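Local coordinates for glycosyl hydrolase, family 38 (Enterococcus faecalis, PDB 5KBP), which probably acts as an alpha-mannosidase, hydrolysing alpha-linked mannose from carbohydrates, at residues E199-K204 / I208-Q213. Residues are numbered along the deposited sequence; the frame is centred on the assembly and turned at random.
Sequences EIPSEK and IAFWKQ
Pro201 and Phe210 approach to 7.3 Å between their CA atoms where the loop 199-203 leads into helix 204-219, which runs back beside it with Glu203 as N-cap residue; the i to i+4 bond from Ile208 N to Lys204 O (3.1 Å, 149° at the hydrogen) joins the two segments through the helix itself. Pro201 lays CD over one face of the Phe210 ring, 3.6 Å from the centroid and 20° off the normal, which meets the geometry of a CH-pi contact; CG rests against Phe210 CB. A chi1 of 179° sets the Phe210 ring opposite its backbone N and out beside the loop, where Ile200 CA covers the same face nearer the rim. Ile200 CG1 reaches Phe210 CE2 (4.1 Å), the side chains crossing at about a right angle, while its CG2 comes within 3.5 Å of Trp211 CZ2 and CD1 touches the same benzo part. The rings also meet: Phe210 CD2 lies 3.7 Å above the indole plane, over its centre. Within the family 38 N-terminal domain, Ile200 and Trp211 pack this loop and helix start against strand 7-13 and helix 242-252. At the indole edge, in plane, a water accepts from Trp211 NE1 (2.9 Å) and donates to Pro201 O (2.9 Å). Apolar contact thus joins loop and helix, while the water satisfies the buried tryptophan's N-H without a direct side-chain hydrogen bond between them.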
loop_
_atom_site.group_PDB
_atom_site.type_symbol
_atom_site.label_atom_id
_atom_site.label_comp_id
_atom_site.label_asym_id
_atom_site.label_seq_id
_atom_site.Cartn_x
_atom_site.Cartn_y
_atom_site.Cartn_z
ATOM N N GLU A 199 -31.210 14.248 -9.473
ATOM C CA GLU A 199 -32.260 13.408 -10.052
ATOM C C GLU A 199 -33.515 14.233 -10.363
ATOM O O GLU A 199 -34.548 14.143 -9.696
ATOM C CB GLU A 199 -32.586 12.228 -9.127
ATOM C CG GLU A 199 -31.371 11.402 -8.742
ATOM C CD GLU A 199 -31.741 10.058 -8.146
ATOM O OE1 GLU A 199 -32.717 9.443 -8.625
ATOM O OE2 GLU A 199 -31.058 9.617 -7.199
ATOM N N ILE A 200 -33.388 15.046 -11.406
ATOM C CA ILE A 200 -34.494 15.873 -11.881
ATOM C C ILE A 200 -35.497 14.979 -12.602
ATOM O O ILE A 200 -35.125 14.273 -13.551
ATOM C CB ILE A 200 -33.992 17.000 -12.796
ATOM C CG1 ILE A 200 -33.036 17.922 -12.033
ATOM C CG2 ILE A 200 -35.166 17.782 -13.362
ATOM C CD1 ILE A 200 -32.404 18.991 -12.894
ATOM N N PRO A 201 -36.762 14.967 -12.184
ATOM C CA PRO A 201 -37.746 14.097 -12.838
ATOM C C PRO A 201 -37.963 14.476 -14.296
ATOM O O PRO A 201 -38.075 15.654 -14.644
ATOM C CB PRO A 201 -39.018 14.316 -12.012
ATOM C CG PRO A 201 -38.534 14.807 -10.690
ATOM C CD PRO A 201 -37.313 15.623 -10.988
ATOM N N SER A 202 -38.020 13.456 -15.151
ATOM C CA SER A 202 -38.345 13.621 -16.559
ATOM C C SER A 202 -39.781 13.211 -16.870
ATOM O O SER A 202 -40.097 12.895 -18.021
ATOM C CB SER A 202 -37.367 12.828 -17.427
ATOM O OG SER A 202 -37.445 11.441 -17.148
ATOM N N GLU A 203 -40.650 13.196 -15.862
ATOM C CA GLU A 203 -42.068 12.926 -16.038
ATOM C C GLU A 203 -42.874 14.098 -15.495
ATOM O O GLU A 203 -42.467 14.757 -14.534
ATOM C CB GLU A 203 -42.482 11.625 -15.342
ATOM C CG GLU A 203 -41.861 10.375 -15.950
ATOM C CD GLU A 203 -42.122 10.258 -17.441
ATOM O OE1 GLU A 203 -41.152 10.074 -18.207
ATOM O OE2 GLU A 203 -43.299 10.355 -17.849
ATOM N N LYS A 204 -44.028 14.342 -16.120
ATOM C CA LYS A 204 -44.774 15.576 -15.886
ATOM C C LYS A 204 -45.154 15.738 -14.419
ATOM O O LYS A 204 -44.811 16.742 -13.784
ATOM C CB LYS A 204 -46.024 15.601 -16.768
ATOM C CG LYS A 204 -46.891 16.835 -16.576
ATOM C CD LYS A 204 -48.090 16.813 -17.509
ATOM C CE LYS A 204 -48.899 18.093 -17.398
ATOM N NZ LYS A 204 -49.390 18.322 -16.012
ATOM N N ILE A 208 -43.499 18.509 -11.541
ATOM C CA ILE A 208 -44.222 19.641 -10.963
ATOM C C ILE A 208 -43.967 19.730 -9.464
ATOM O O ILE A 208 -43.563 20.778 -8.946
ATOM C CB ILE A 208 -45.726 19.532 -11.273
ATOM C CG1 ILE A 208 -45.967 19.627 -12.781
ATOM C CG2 ILE A 208 -46.500 20.611 -10.535
ATOM C CD1 ILE A 208 -47.388 19.313 -13.192
ATOM N N ALA A 209 -44.202 18.630 -8.743
ATOM C CA ALA A 209 -43.949 18.621 -7.306
ATOM C C ALA A 209 -42.473 18.834 -6.996
ATOM O O ALA A 209 -42.134 19.402 -5.951
ATOM C CB ALA A 209 -44.435 17.307 -6.694
ATOM N N PHE A 210 -41.585 18.387 -7.884
ATOM C CA PHE A 210 -40.155 18.586 -7.673
ATOM C C PHE A 210 -39.794 20.064 -7.747
ATOM O O PHE A 210 -39.244 20.632 -6.796
ATOM C CB PHE A 210 -39.361 17.781 -8.705
ATOM C CG PHE A 210 -37.869 17.944 -8.593
ATOM C CD1 PHE A 210 -37.131 17.134 -7.744
ATOM C CD2 PHE A 210 -37.201 18.890 -9.353
ATOM C CE1 PHE A 210 -35.760 17.274 -7.646
ATOM C CE2 PHE A 210 -35.828 19.037 -9.259
ATOM C CZ PHE A 210 -35.107 18.227 -8.404
ATOM N N TRP A 211 -40.111 20.710 -8.871
ATOM C CA TRP A 211 -39.679 22.088 -9.076
ATOM C C TRP A 211 -40.425 23.064 -8.175
ATOM O O TRP A 211 -39.843 24.065 -7.743
ATOM C CB TRP A 211 -39.843 22.480 -10.543
ATOM C CG TRP A 211 -38.829 21.836 -11.440
ATOM C CD1 TRP A 211 -39.064 20.913 -12.415
ATOM C CD2 TRP A 211 -37.415 22.062 -11.434
ATOM N NE1 TRP A 211 -37.885 20.553 -13.021
ATOM C CE2 TRP A 211 -36.857 21.244 -12.436
ATOM C CE3 TRP A 211 -36.567 22.879 -10.679
ATOM C CZ2 TRP A 211 -35.489 21.221 -12.703
ATOM C CZ3 TRP A 211 -35.209 22.852 -10.946
ATOM C CH2 TRP A 211 -34.684 22.029 -11.948
ATOM N N LYS A 212 -41.701 22.803 -7.881
ATOM C CA LYS A 212 -42.426 23.678 -6.962
ATOM C C LYS A 212 -41.749 23.738 -5.600
ATOM O O LYS A 212 -41.822 24.764 -4.914
ATOM C CB LYS A 212 -43.875 23.216 -6.813
ATOM C CG LYS A 212 -44.776 23.599 -7.974
ATOM C CD LYS A 212 -46.223 23.219 -7.699
ATOM N N GLN A 213 -41.083 22.655 -5.197
ATOM C CA GLN A 213 -40.343 22.660 -3.942
ATOM C C GLN A 213 -38.934 23.210 -4.130
ATOM O O GLN A 213 -38.479 24.049 -3.345
ATOM C CB GLN A 213 -40.289 21.248 -3.361
ATOM C CG GLN A 213 -39.521 21.151 -2.052
ATOM C CD GLN A 213 -40.235 21.844 -0.906
ATOM O OE1 GLN A 213 -41.453 21.735 -0.762
ATOM N NE2 GLN A 213 -39.477 22.560 -0.084
HETATM O O HOH W 1 -38.129 18.572 -15.073
#